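Local coordinates for lipoprotein (Klebsiella pneumoniae subsp. pneumoniae, PDB 4HWM) that is of unknown function but, as a YedD-family lipoprotein, is probably anchored to the bacterial cell envelope by a lipid at its N-terminus, at residues A[9-21]-A[65-79]. Numbering follows the deposited sequence.
Sequences YEDVVKAPAPAGL and GKLMNRDSEIYNVTA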
loop_
_atom_site.group_PDB
_atom_site.type_symbol
_atom_site.label_atom_id
_atom_site.label_comp_id
_atom_site.label_asym_id
_atom_site.label_seq_id
_atom_site.Cartn_x
_atom_site.Cartn_y
_atom_site.Cartn_z
ATOM N N TYR A 9 -7.554 1.204 -15.428
ATOM C CA TYR A 9 -7.641 1.352 -13.974
ATOM C C TYR A 9 -9.007 1.763 -13.464
ATOM O O TYR A 9 -9.469 1.251 -12.440
ATOM C CB TYR A 9 -6.590 2.356 -13.499
ATOM C CG TYR A 9 -6.560 2.589 -12.015
ATOM C CD1 TYR A 9 -6.042 1.619 -11.155
ATOM C CD2 TYR A 9 -7.072 3.760 -11.464
ATOM C CE1 TYR A 9 -6.010 1.828 -9.780
ATOM C CE2 TYR A 9 -7.027 3.999 -10.100
ATOM C CZ TYR A 9 -6.484 3.021 -9.253
ATOM O OH TYR A 9 -6.420 3.232 -7.900
ATOM N N GLU A 10 -9.672 2.666 -14.195
ATOM C CA GLU A 10 -10.981 3.193 -13.790
ATOM C C GLU A 10 -12.034 2.117 -13.719
ATOM O O GLU A 10 -13.005 2.281 -12.990
ATOM C CB GLU A 10 -11.466 4.274 -14.787
ATOM C CG GLU A 10 -10.656 5.547 -14.747
ATOM C CD GLU A 10 -9.412 5.512 -15.616
ATOM O OE1 GLU A 10 -9.033 4.439 -16.201
ATOM O OE2 GLU A 10 -8.822 6.608 -15.749
ATOM N N ASP A 11 -11.833 1.042 -14.480
ATOM C CA ASP A 11 -12.815 -0.035 -14.595
ATOM C C ASP A 11 -12.524 -1.194 -13.659
ATOM O O ASP A 11 -13.308 -2.150 -13.596
ATOM C CB ASP A 11 -12.880 -0.531 -16.048
ATOM C CG ASP A 11 -13.257 0.574 -17.040
ATOM O OD1 ASP A 11 -14.072 1.457 -16.693
ATOM O OD2 ASP A 11 -12.755 0.548 -18.198
ATOM N N VAL A 12 -11.418 -1.116 -12.916
ATOM C CA VAL A 12 -11.055 -2.167 -11.978
ATOM C C VAL A 12 -12.034 -2.175 -10.842
ATOM O O VAL A 12 -12.364 -1.126 -10.279
ATOM C CB VAL A 12 -9.631 -1.985 -11.394
ATOM C CG1 VAL A 12 -9.439 -2.879 -10.147
ATOM C CG2 VAL A 12 -8.609 -2.287 -12.448
ATOM N N VAL A 13 -12.488 -3.403 -10.540
ATOM C CA VAL A 13 -13.420 -3.697 -9.463
ATOM C C VAL A 13 -12.672 -3.739 -8.116
ATOM O O VAL A 13 -11.851 -4.629 -7.855
ATOM C CB VAL A 13 -14.151 -5.034 -9.718
ATOM C CG1 VAL A 13 -15.059 -5.406 -8.524
ATOM C CG2 VAL A 13 -14.954 -4.948 -11.027
ATOM N N LYS A 14 -12.928 -2.723 -7.317
ATOM C CA LYS A 14 -12.201 -2.509 -6.051
ATOM C C LYS A 14 -12.725 -3.485 -5.011
ATOM O O LYS A 14 -13.921 -3.482 -4.708
ATOM C CB LYS A 14 -12.430 -1.100 -5.595
ATOM C CG LYS A 14 -11.712 -0.747 -4.339
ATOM C CD LYS A 14 -11.833 0.758 -3.989
ATOM C CE LYS A 14 -13.170 1.178 -3.421
ATOM N NZ LYS A 14 -13.344 2.660 -3.288
ATOM N N ALA A 15 -11.832 -4.320 -4.476
ATOM C CA ALA A 15 -12.212 -5.348 -3.496
ATOM C C ALA A 15 -12.132 -4.763 -2.084
ATOM O O ALA A 15 -11.119 -4.177 -1.710
ATOM C CB ALA A 15 -11.294 -6.561 -3.596
ATOM N N PRO A 16 -13.166 -4.982 -1.244
ATOM C CA PRO A 16 -13.046 -4.646 0.155
ATOM C C PRO A 16 -11.901 -5.399 0.828
ATOM O O PRO A 16 -11.576 -6.520 0.432
ATOM C CB PRO A 16 -14.398 -5.079 0.755
ATOM C CG PRO A 16 -15.329 -5.084 -0.407
ATOM C CD PRO A 16 -14.509 -5.515 -1.568
ATOM N N ALA A 17 -11.249 -4.763 1.788
ATOM C CA ALA A 17 -10.146 -5.413 2.480
ATOM C C ALA A 17 -10.661 -6.650 3.226
ATOM O O ALA A 17 -11.623 -6.533 3.997
ATOM C CB ALA A 17 -9.527 -4.451 3.459
ATOM N N PRO A 18 -10.006 -7.809 3.032
ATOM C CA PRO A 18 -10.347 -8.924 3.935
ATOM C C PRO A 18 -10.055 -8.592 5.386
ATOM O O PRO A 18 -9.172 -7.795 5.690
ATOM C CB PRO A 18 -9.414 -10.053 3.483
ATOM C CG PRO A 18 -8.883 -9.647 2.173
ATOM C CD PRO A 18 -8.937 -8.164 2.090
ATOM N N ALA A 19 -10.757 -9.251 6.301
ATOM C CA ALA A 19 -10.580 -9.008 7.709
ATOM C C ALA A 19 -9.101 -9.084 8.100
ATOM O O ALA A 19 -8.405 -10.046 7.786
ATOM C CB ALA A 19 -11.385 -10.033 8.527
ATOM N N GLY A 20 -8.645 -8.052 8.804
ATOM C CA GLY A 20 -7.289 -7.990 9.321
ATOM C C GLY A 20 -6.309 -7.220 8.447
ATOM O O GLY A 20 -5.244 -6.931 8.925
ATOM N N LEU A 21 -6.668 -6.922 7.195
ATOM C CA LEU A 21 -5.745 -6.283 6.257
ATOM C C LEU A 21 -5.838 -4.762 6.303
ATOM O O LEU A 21 -4.825 -4.094 6.126
ATOM C CB LEU A 21 -5.931 -6.778 4.838
ATOM C CG LEU A 21 -4.927 -6.244 3.804
ATOM C CD1 LEU A 21 -3.463 -6.622 4.181
ATOM C CD2 LEU A 21 -5.314 -6.678 2.377
ATOM N N GLY A 65 -3.833 3.225 -5.206
ATOM C CA GLY A 65 -4.218 1.990 -5.863
ATOM C C GLY A 65 -5.528 1.446 -5.306
ATOM O O GLY A 65 -6.206 2.113 -4.531
ATOM N N LYS A 66 -5.832 0.229 -5.721
ATOM C CA LYS A 66 -7.047 -0.469 -5.332
ATOM C C LYS A 66 -6.734 -1.918 -5.112
ATOM O O LYS A 66 -6.008 -2.496 -5.896
ATOM C CB LYS A 66 -8.091 -0.457 -6.479
ATOM C CG LYS A 66 -8.595 0.862 -6.869
ATOM C CD LYS A 66 -9.478 0.770 -8.105
ATOM C CE LYS A 66 -9.945 2.104 -8.592
ATOM N NZ LYS A 66 -10.663 1.911 -9.914
ATOM N N LEU A 67 -7.361 -2.547 -4.122
ATOM C CA LEU A 67 -7.279 -3.999 -4.003
ATOM C C LEU A 67 -8.133 -4.659 -5.082
ATOM O O LEU A 67 -9.194 -4.131 -5.466
ATOM C CB LEU A 67 -7.801 -4.465 -2.667
ATOM C CG LEU A 67 -7.058 -4.028 -1.428
ATOM C CD1 LEU A 67 -7.784 -4.649 -0.216
ATOM C CD2 LEU A 67 -5.572 -4.416 -1.460
HETATM N N MSE A 68 -7.654 -5.801 -5.558
HETATM C CA MSE A 68 -8.383 -6.638 -6.504
HETATM C C MSE A 68 -8.296 -8.055 -5.990
HETATM O O MSE A 68 -7.269 -8.500 -5.470
HETATM C CB MSE A 68 -7.747 -6.521 -7.886
HETATM C CG MSE A 68 -8.405 -7.355 -8.977
HETATM SE SE MSE A 68 -7.436 -7.180 -10.649
HETATM C CE MSE A 68 -5.873 -8.271 -10.144
ATOM N N ASN A 69 -9.414 -8.773 -6.123
ATOM C CA ASN A 69 -9.471 -10.189 -5.835
ATOM C C ASN A 69 -9.418 -10.901 -7.195
ATOM O O ASN A 69 -10.257 -10.645 -8.062
ATOM C CB ASN A 69 -10.770 -10.496 -5.085
ATOM C CG ASN A 69 -10.717 -11.785 -4.288
ATOM O OD1 ASN A 69 -9.661 -12.247 -3.858
ATOM N ND2 ASN A 69 -11.884 -12.357 -4.057
ATOM N N ARG A 70 -8.396 -11.728 -7.401
ATOM C CA ARG A 70 -8.303 -12.578 -8.595
ATOM C C ARG A 70 -8.048 -13.999 -8.132
ATOM O O ARG A 70 -7.038 -14.276 -7.494
ATOM C CB ARG A 70 -7.181 -12.110 -9.534
ATOM C CG ARG A 70 -7.157 -12.828 -10.897
ATOM C CD ARG A 70 -6.284 -12.089 -11.937
ATOM N NE ARG A 70 -4.841 -12.219 -11.684
ATOM C CZ ARG A 70 -3.880 -11.521 -12.303
ATOM N NH1 ARG A 70 -4.172 -10.613 -13.237
ATOM N NH2 ARG A 70 -2.604 -11.729 -11.981
ATOM N N ASP A 71 -8.979 -14.902 -8.452
ATOM C CA ASP A 71 -8.864 -16.310 -8.076
ATOM C C ASP A 71 -8.588 -16.476 -6.580
ATOM O O ASP A 71 -7.657 -17.190 -6.170
ATOM C CB ASP A 71 -7.813 -16.993 -8.962
ATOM C CG ASP A 71 -8.109 -16.804 -10.447
ATOM O OD1 ASP A 71 -9.299 -16.958 -10.830
ATOM O OD2 ASP A 71 -7.181 -16.459 -11.222
ATOM N N SER A 72 -9.401 -15.768 -5.787
ATOM C CA SER A 72 -9.365 -15.793 -4.312
ATOM C C SER A 72 -8.079 -15.242 -3.656
ATOM O O SER A 72 -7.902 -15.364 -2.435
ATOM C CB SER A 72 -9.616 -17.212 -3.797
ATOM O OG SER A 72 -8.400 -17.953 -3.762
ATOM N N GLU A 73 -7.191 -14.640 -4.447
ATOM C CA GLU A 73 -5.967 -14.050 -3.913
ATOM C C GLU A 73 -6.088 -12.546 -4.027
ATOM O O GLU A 73 -6.727 -12.044 -4.945
ATOM C CB GLU A 73 -4.758 -14.548 -4.681
ATOM C CG GLU A 73 -4.581 -16.072 -4.592
ATOM C CD GLU A 73 -3.274 -16.523 -5.214
ATOM O OE1 GLU A 73 -3.154 -16.468 -6.461
ATOM O OE2 GLU A 73 -2.359 -16.919 -4.462
ATOM N N ILE A 74 -5.479 -11.849 -3.071
ATOM C CA ILE A 74 -5.533 -10.382 -2.994
ATOM C C ILE A 74 -4.295 -9.734 -3.620
ATOM O O ILE A 74 -3.170 -10.124 -3.333
ATOM C CB ILE A 74 -5.640 -9.918 -1.534
ATOM C CG1 ILE A 74 -6.934 -10.466 -0.919
ATOM C CG2 ILE A 74 -5.617 -8.386 -1.435
ATOM C CD1 ILE A 74 -8.193 -9.883 -1.544
ATOM N N TYR A 75 -4.558 -8.730 -4.450
ATOM C CA TYR A 75 -3.526 -7.913 -5.098
ATOM C C TYR A 75 -3.776 -6.433 -4.869
ATOM O O TYR A 75 -4.919 -6.007 -4.782
ATOM C CB TYR A 75 -3.564 -8.132 -6.593
ATOM C CG TYR A 75 -3.304 -9.568 -7.001
ATOM C CD1 TYR A 75 -4.343 -10.485 -7.062
ATOM C CD2 TYR A 75 -2.013 -10.006 -7.294
ATOM C CE1 TYR A 75 -4.105 -11.804 -7.427
ATOM C CE2 TYR A 75 -1.762 -11.342 -7.669
ATOM C CZ TYR A 75 -2.816 -12.223 -7.723
ATOM O OH TYR A 75 -2.591 -13.531 -8.105
ATOM N N ASN A 76 -2.701 -5.654 -4.799
ATOM C CA ASN A 76 -2.790 -4.226 -4.968
ATOM C C ASN A 76 -2.584 -3.888 -6.448
ATOM O O ASN A 76 -1.610 -4.315 -7.030
ATOM C CB ASN A 76 -1.766 -3.491 -4.103
ATOM C CG ASN A 76 -1.977 -1.983 -4.132
ATOM O OD1 ASN A 76 -3.112 -1.520 -4.243
ATOM N ND2 ASN A 76 -0.895 -1.213 -4.046
ATOM N N VAL A 77 -3.498 -3.113 -7.018
ATOM C CA VAL A 77 -3.385 -2.598 -8.384
ATOM C C VAL A 77 -3.184 -1.086 -8.298
ATOM O O VAL A 77 -4.061 -0.372 -7.849
ATOM C CB VAL A 77 -4.650 -2.907 -9.248
ATOM C CG1 VAL A 77 -4.425 -2.430 -10.676
ATOM C CG2 VAL A 77 -4.988 -4.396 -9.178
ATOM N N THR A 78 -2.018 -0.583 -8.693
ATOM C CA THR A 78 -1.786 0.855 -8.577
ATOM C C THR A 78 -2.424 1.573 -9.732
ATOM O O THR A 78 -2.742 0.954 -10.749
ATOM C CB THR A 78 -0.303 1.235 -8.573
ATOM O OG1 THR A 78 0.247 0.929 -9.856
ATOM C CG2 THR A 78 0.456 0.546 -7.490
ATOM N N ALA A 79 -2.518 2.901 -9.610
ATOM C CA ALA A 79 -3.122 3.751 -10.643
ATOM C C ALA A 79 -2.364 3.697 -11.981
ATOM O O ALA A 79 -2.915 4.079 -13.005
ATOM C CB ALA A 79 -3.265 5.192 -10.142
HETATM O O HOH W 1 -11.778 -7.530 -7.188
#
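The ring of Y9 is held between A79 and the side chain of K66. With CG of Y9 anti to the backbone nitrogen (chi1 -179°), the ring is swung toward the hairpin. On one face CA of A79 sits over the ring centre, 3.5 Å from the centroid; on the other the K66 chain, extended beyond CG, runs aslant over the ring, CE making a CH-pi contact and NZ a cation-pi contact 4.3 Å from the centroid. The carbonyl O of V77 lies in the ring plane at its edge, and OH of Y9 comes to 3.2 Å from CA of G65. NZ of K66 donates to O of Y9 at 2.9 Å. That oxygen also accepts from N of V12, the two donors arriving from opposite faces of the carbonyl plane, so one carbonyl serves both the 3-10 turn 9-11 and the K66 ammonium. V12 adds a looser apolar brush along the K66 chain. N of A15 donates to O of L67 across 2.8 Å, nearly straight at hydrogen (173°) but from above the carbonyl plane, and a water bridges O of V13 to N of N69. CD1 of L67 meets CA of A17 at 3.7 Å and CD2 of L21 tip to tip, while CG of P18 reaches CG1 of I74. The outer side is looser: the side chains of V13 and P16 start away from the hairpin, and K14 turns to a salt bridge with D50. The arrangement is that of an irregular N-terminal segment laid across a type I' beta hairpin, strands 60-70 and 73-78, before entering the first strand of an antiparallel, eight-stranded up-and-down beta barrel.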